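Local structure of mandelate racemase/muconate lactonizing enzyme, C-terminal domain protein (Paracoccus denitrificans, 4DWD) at residues I194-N199 and S220-P225; A213-G218 and R240-V245. The protein binds divalent metal ions, magnesium among them, and probably acts as a hydro-lyase of the mandelate racemase/muconate lactonizing enzyme family. All blocks are in the same frame, centred on the assembly; numbering follows the deposited sequence.

Contact 1: residues I194-N199 and S220-P225; sequences IGFDAN and SWFEEP
Asp197 and Glu223 sit next to each other on parallel strands 194-197 and 221-223. Both side chains rise on the same face of the sheet. Each has its CG anti to the backbone N (chi1 -175° and -174°), which brings the two carboxylates face against face, the chains crossing obliquely. Their planes are stacked, 22° apart, and Asp197 OD2 lies 3.4 Å from Glu223 OE2. This is a close approach of like charges. Lys160 probably eases it through a salt bridge to Glu223 OE1. Trp221 NE1 donates to the anti lone pair of Glu223 OE1 at 3.3 Å, in the indole plane. Asp197 OD1 accepts from Asn199 N, two residues on, at 3.0 Å, an Asx turn. With an alanine at Glu223, Lys160 and the Trp221 N-H would lose this acceptor, and the metal would probably be held less well. The Trp221 ring lies flat over Gly195, with Gly195 CA 3.8 Å from the centroid of the six-membered ring, a CH-pi contact. On the other face, Phe196 and Phe222 point the same way, and Phe196 CD1 meets Phe222 CE1 at 3.7 Å. Phe196 O lies at the Phe222 ring edge, while Pro225 CB lies over one face, toward its rim. The backbones are joined by bonds such as Glu223 N to Phe196 O, 2.8 Å. This is a beta-alpha-beta crossover of the enolase-superfamily barrel, its strands joined through helix 204-216. Asp197, Glu223 and Glu249 form a calcium-binding site of this protein, with no metal bound in this chain, at or just beyond the C-terminal ends of the strands.

Contact 2: residues A213-G218 and R240-V245; sequences ALEDLG and RLDITV
The Glu215 carboxylate meets the backbone of Asp242 and Ile243 from one face. Both N-H groups reach OE2 from that same side, each roughly 37° out of the carboxylate plane. The Asp242 carboxylate is nearby, its plane only 18° from that of Glu215. The setting is the outer layer of the enolase-superfamily barrel, where helix 204-216 packs against the turn leading from helix 231-240 into strand 244-246. Glu215 CG is anti to the carbonyl carbon, and the chain runs extended from there to the turn. Its OE2 is gripped twice. Asp242 N donates to Glu215 OE2 over 2.7 Å in a bent bond. Ile243 N donates to the same Glu215 OE2 over 2.8 Å in a nearly straight one. This holds two successive N-H groups of the turn on one oxygen. The other oxygen, Glu215 OE1, forms a salt bridge with Arg212. Asp242 OD2 forms a salt bridge with Arg212 of the second subunit, so the two acids come near each other with an arginine at each. Such pairing probably offsets their like charges. Apolar groups pack beside the polar grip. Ile243 CB rests against Glu215 CG at 3.7 Å. Ile243 CG1 is anti to the backbone N (chi1 -175°), carrying Ile243 CD1 to Leu214 CB at 3.8 Å. A Schellman motif closes helix 204-216 at Gly218. Between the two acids, one water donates to Glu215 OE1 at 3.3 Å and to Asp242 OD2 at 2.6 Å.

In the fold
Contact 1 lies in the barrel wall and is almost wholly buried. Contact 2 sits farther out, where helix 204-216 meets a turn. It is still largely buried, and its polar side borders the second subunit. Both contacts belong to one stretch of alternating strands and helices. Helix 204-216 links the two strands of contact 1 and supplies one side of contact 2. The contacts touch directly: Leu214 packs on Phe196 and Phe222, and Thr244 O probably accepts from Phe222 N, placing strand 244-246 beside 221-223. The acids differ in role. Asp197 and Glu223 of contact 1 belong to a calcium site, whereas Glu215 of contact 2 holds backbone N-H groups and Asp242 reaches another subunit.

Contact 1: residues I194-N199 and S220-P225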
loop_
_atom_site.group_PDB
_atom_site.type_symbol
_atom_site.label_atom_id
_atom_site.label_comp_id
_atom_site.label_asym_id
_atom_site.label_seq_id
_atom_site.Cartn_x
_atom_site.Cartn_y
_atom_site.Cartn_z
ATOM N N ILE B 194 -14.775 -2.307 -31.816
ATOM C CA ILE B 194 -15.223 -0.919 -31.675
ATOM C C ILE B 194 -14.676 -0.314 -30.386
ATOM O O ILE B 194 -14.766 -0.929 -29.318
ATOM C CB ILE B 194 -16.767 -0.788 -31.637
ATOM C CG1 ILE B 194 -17.452 -1.822 -32.563
ATOM C CG2 ILE B 194 -17.177 0.643 -31.978
ATOM C CD1 ILE B 194 -18.973 -1.795 -32.505
ATOM N N GLY B 195 -14.097 0.876 -30.504
ATOM C CA GLY B 195 -13.669 1.657 -29.339
ATOM C C GLY B 195 -14.562 2.874 -29.149
ATOM O O GLY B 195 -15.224 3.342 -30.086
ATOM N N PHE B 196 -14.575 3.393 -27.926
ATOM C CA PHE B 196 -15.381 4.554 -27.575
ATOM C C PHE B 196 -14.443 5.554 -26.913
ATOM O O PHE B 196 -13.772 5.216 -25.931
ATOM C CB PHE B 196 -16.484 4.097 -26.610
ATOM C CG PHE B 196 -17.462 5.176 -26.199
ATOM C CD1 PHE B 196 -17.085 6.204 -25.330
ATOM C CD2 PHE B 196 -18.789 5.126 -26.626
ATOM C CE1 PHE B 196 -17.997 7.174 -24.922
ATOM C CE2 PHE B 196 -19.696 6.095 -26.224
ATOM C CZ PHE B 196 -19.302 7.127 -25.377
ATOM N N ASP B 197 -14.395 6.772 -27.451
ATOM C CA ASP B 197 -13.532 7.820 -26.910
ATOM C C ASP B 197 -14.424 8.898 -26.302
ATOM O O ASP B 197 -15.136 9.610 -27.020
ATOM C CB ASP B 197 -12.645 8.364 -28.038
ATOM C CG ASP B 197 -11.613 9.382 -27.564
ATOM O OD1 ASP B 197 -11.695 9.880 -26.436
ATOM O OD2 ASP B 197 -10.718 9.687 -28.369
ATOM N N ALA B 198 -14.407 8.983 -24.973
ATOM C CA ALA B 198 -15.217 9.946 -24.236
ATOM C C ALA B 198 -14.708 11.379 -24.297
ATOM O O ALA B 198 -15.442 12.303 -23.923
ATOM C CB ALA B 198 -15.347 9.516 -22.781
ATOM N N ASN B 199 -13.458 11.569 -24.726
ATOM C CA ASN B 199 -12.852 12.910 -24.730
ATOM C C ASN B 199 -13.131 13.625 -23.406
ATOM O O ASN B 199 -13.556 14.783 -23.376
ATOM C CB ASN B 199 -13.324 13.730 -25.941
ATOM C CG ASN B 199 -12.893 13.116 -27.254
ATOM O OD1 ASN B 199 -13.715 12.578 -28.002
ATOM N ND2 ASN B 199 -11.601 13.171 -27.539
ATOM N N SER B 220 -14.257 -2.746 -27.287
ATOM C CA SER B 220 -12.892 -3.206 -27.043
ATOM C C SER B 220 -12.061 -2.290 -26.160
ATOM O O SER B 220 -11.274 -2.770 -25.346
ATOM C CB SER B 220 -12.181 -3.514 -28.357
ATOM O OG SER B 220 -12.692 -4.721 -28.888
ATOM N N TRP B 221 -12.244 -0.987 -26.289
ATOM C CA TRP B 221 -11.537 -0.047 -25.422
ATOM C C TRP B 221 -12.325 1.199 -25.208
ATOM O O TRP B 221 -13.259 1.493 -25.969
ATOM C CB TRP B 221 -10.102 0.242 -25.892
ATOM C CG TRP B 221 -9.897 1.234 -27.000
ATOM C CD1 TRP B 221 -9.557 2.580 -26.875
ATOM C CD2 TRP B 221 -9.957 0.976 -28.435
ATOM N NE1 TRP B 221 -9.388 3.157 -28.112
ATOM C CE2 TRP B 221 -9.612 2.236 -29.094
ATOM C CE3 TRP B 221 -10.222 -0.145 -29.215
ATOM C CZ2 TRP B 221 -9.570 2.351 -30.481
ATOM C CZ3 TRP B 221 -10.174 -0.013 -30.610
ATOM C CH2 TRP B 221 -9.856 1.205 -31.223
ATOM N N PHE B 222 -11.935 1.935 -24.172
ATOM C CA PHE B 222 -12.673 3.096 -23.651
ATOM C C PHE B 222 -11.644 4.174 -23.362
ATOM O O PHE B 222 -10.903 4.084 -22.386
ATOM C CB PHE B 222 -13.407 2.649 -22.380
ATOM C CG PHE B 222 -14.352 3.663 -21.757
ATOM C CD1 PHE B 222 -14.926 4.732 -22.474
ATOM C CD2 PHE B 222 -14.741 3.481 -20.426
ATOM C CE1 PHE B 222 -15.834 5.600 -21.850
ATOM C CE2 PHE B 222 -15.634 4.352 -19.806
ATOM C CZ PHE B 222 -16.188 5.403 -20.511
ATOM N N GLU B 223 -11.574 5.167 -24.247
ATOM C CA GLU B 223 -10.505 6.150 -24.236
ATOM C C GLU B 223 -10.890 7.407 -23.464
ATOM O O GLU B 223 -11.995 7.931 -23.626
ATOM C CB GLU B 223 -10.134 6.483 -25.689
ATOM C CG GLU B 223 -8.937 7.396 -25.873
ATOM C CD GLU B 223 -8.383 7.360 -27.288
ATOM O OE1 GLU B 223 -8.613 6.359 -28.005
ATOM O OE2 GLU B 223 -7.682 8.325 -27.664
ATOM N N GLU B 224 -9.952 7.881 -22.637
ATOM C CA GLU B 224 -10.066 9.164 -21.930
ATOM C C GLU B 224 -11.434 9.382 -21.252
ATOM O O GLU B 224 -12.100 10.397 -21.472
ATOM C CB GLU B 224 -9.709 10.329 -22.868
ATOM C CG GLU B 224 -8.272 10.309 -23.380
ATOM C CD GLU B 224 -7.281 11.009 -22.458
ATOM O OE1 GLU B 224 -7.689 11.875 -21.646
ATOM O OE2 GLU B 224 -6.075 10.723 -22.558
ATOM N N PRO B 225 -11.850 8.440 -20.378
ATOM C CA PRO B 225 -13.180 8.600 -19.766
ATOM C C PRO B 225 -13.355 9.837 -18.863
ATOM O O PRO B 225 -14.433 10.444 -18.865
ATOM C CB PRO B 225 -13.356 7.303 -18.945
ATOM C CG PRO B 225 -11.972 6.742 -18.784
ATOM C CD PRO B 225 -11.238 7.137 -20.038
HETATM O O HOH W 1 -15.342 -4.591 -29.916
#

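Contact 2: residues A213-G218 and R240-V245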
loop_
_atom_site.group_PDB
_atom_site.type_symbol
_atom_site.label_atom_id
_atom_site.label_comp_id
_atom_site.label_asym_id
_atom_site.label_seq_id
_atom_site.Cartn_x
_atom_site.Cartn_y
_atom_site.Cartn_z
ATOM N N ALA B 213 -21.930 -0.318 -19.585
ATOM C CA ALA B 213 -22.763 -0.393 -20.778
ATOM C C ALA B 213 -21.955 -0.778 -22.021
ATOM O O ALA B 213 -22.415 -1.566 -22.863
ATOM C CB ALA B 213 -23.516 0.911 -20.989
ATOM N N LEU B 214 -20.729 -0.256 -22.123
ATOM C CA LEU B 214 -19.863 -0.607 -23.253
ATOM C C LEU B 214 -19.417 -2.074 -23.175
ATOM O O LEU B 214 -19.275 -2.739 -24.204
ATOM C CB LEU B 214 -18.640 0.318 -23.326
ATOM C CG LEU B 214 -18.962 1.793 -23.576
ATOM C CD1 LEU B 214 -17.694 2.610 -23.471
ATOM C CD2 LEU B 214 -19.600 1.996 -24.939
ATOM N N GLU B 215 -19.204 -2.584 -21.955
ATOM C CA GLU B 215 -18.884 -4.005 -21.766
ATOM C C GLU B 215 -20.040 -4.898 -22.221
ATOM O O GLU B 215 -19.821 -5.892 -22.907
ATOM C CB GLU B 215 -18.532 -4.296 -20.307
ATOM C CG GLU B 215 -17.176 -3.717 -19.918
ATOM C CD GLU B 215 -16.913 -3.664 -18.426
ATOM O OE1 GLU B 215 -17.716 -4.192 -17.627
ATOM O OE2 GLU B 215 -15.873 -3.072 -18.060
ATOM N N ASP B 216 -21.263 -4.507 -21.868
ATOM C CA ASP B 216 -22.454 -5.222 -22.308
ATOM C C ASP B 216 -22.543 -5.243 -23.841
ATOM O O ASP B 216 -23.042 -6.207 -24.428
ATOM C CB ASP B 216 -23.711 -4.572 -21.721
ATOM C CG ASP B 216 -23.911 -4.874 -20.241
ATOM O OD1 ASP B 216 -23.201 -5.732 -19.692
ATOM O OD2 ASP B 216 -24.799 -4.248 -19.623
ATOM N N LEU B 217 -22.029 -4.192 -24.476
ATOM C CA LEU B 217 -22.027 -4.085 -25.933
ATOM C C LEU B 217 -20.744 -4.619 -26.557
ATOM O O LEU B 217 -20.535 -4.455 -27.752
ATOM C CB LEU B 217 -22.218 -2.624 -26.332
ATOM C CG LEU B 217 -23.606 -2.044 -26.061
ATOM C CD1 LEU B 217 -23.566 -0.527 -26.164
ATOM C CD2 LEU B 217 -24.650 -2.637 -27.022
ATOM N N GLY B 218 -19.864 -5.216 -25.751
ATOM C CA GLY B 218 -18.659 -5.851 -26.266
ATOM C C GLY B 218 -17.620 -4.908 -26.836
ATOM O O GLY B 218 -16.781 -5.326 -27.626
ATOM N N ARG B 240 -10.949 -0.547 -12.189
ATOM C CA ARG B 240 -12.292 -0.948 -11.733
ATOM C C ARG B 240 -13.084 -1.638 -12.840
ATOM O O ARG B 240 -13.891 -2.503 -12.550
ATOM C CB ARG B 240 -13.057 0.255 -11.176
ATOM C CG ARG B 240 -12.577 0.628 -9.782
ATOM C CD ARG B 240 -13.139 1.937 -9.269
ATOM N NE ARG B 240 -14.535 1.772 -8.890
ATOM C CZ ARG B 240 -15.273 2.724 -8.340
ATOM N NH1 ARG B 240 -14.749 3.925 -8.110
ATOM N NH2 ARG B 240 -16.540 2.470 -8.034
ATOM N N LEU B 241 -12.835 -1.271 -14.092
ATOM C CA LEU B 241 -13.567 -1.816 -15.240
ATOM C C LEU B 241 -12.883 -3.028 -15.849
ATOM O O LEU B 241 -11.708 -3.308 -15.557
ATOM C CB LEU B 241 -13.746 -0.733 -16.310
ATOM C CG LEU B 241 -14.703 0.397 -15.933
ATOM C CD1 LEU B 241 -14.639 1.415 -17.055
ATOM C CD2 LEU B 241 -16.132 -0.123 -15.783
ATOM N N ASP B 242 -13.628 -3.745 -16.695
ATOM C CA ASP B 242 -13.070 -4.834 -17.493
ATOM C C ASP B 242 -12.638 -4.332 -18.868
ATOM O O ASP B 242 -11.573 -4.710 -19.360
ATOM C CB ASP B 242 -14.088 -5.970 -17.662
ATOM C CG ASP B 242 -14.368 -6.719 -16.369
ATOM O OD1 ASP B 242 -13.551 -6.651 -15.417
ATOM O OD2 ASP B 242 -15.428 -7.377 -16.329
ATOM N N ILE B 243 -13.466 -3.498 -19.494
ATOM C CA ILE B 243 -13.101 -2.901 -20.795
ATOM C C ILE B 243 -11.785 -2.139 -20.611
ATOM O O ILE B 243 -11.558 -1.521 -19.578
ATOM C CB ILE B 243 -14.212 -1.983 -21.359
ATOM C CG1 ILE B 243 -13.838 -1.482 -22.773
ATOM C CG2 ILE B 243 -14.514 -0.814 -20.416
ATOM C CD1 ILE B 243 -15.003 -0.857 -23.518
ATOM N N THR B 244 -10.914 -2.203 -21.609
ATOM C CA THR B 244 -9.599 -1.577 -21.515
ATOM C C THR B 244 -9.725 -0.070 -21.586
ATOM O O THR B 244 -10.136 0.473 -22.610
ATOM C CB THR B 244 -8.698 -2.038 -22.656
ATOM O OG1 THR B 244 -8.612 -3.464 -22.626
ATOM C CG2 THR B 244 -7.290 -1.422 -22.516
ATOM N N VAL B 245 -9.382 0.589 -20.486
ATOM C CA VAL B 245 -9.354 2.038 -20.424
ATOM C C VAL B 245 -8.012 2.521 -20.948
ATOM O O VAL B 245 -6.963 1.992 -20.577
ATOM C CB VAL B 245 -9.615 2.522 -18.991
ATOM C CG1 VAL B 245 -9.288 4.009 -18.844
ATOM C CG2 VAL B 245 -11.065 2.229 -18.618
HETATM O O HOH W 2 -17.380 -7.413 -18.080
#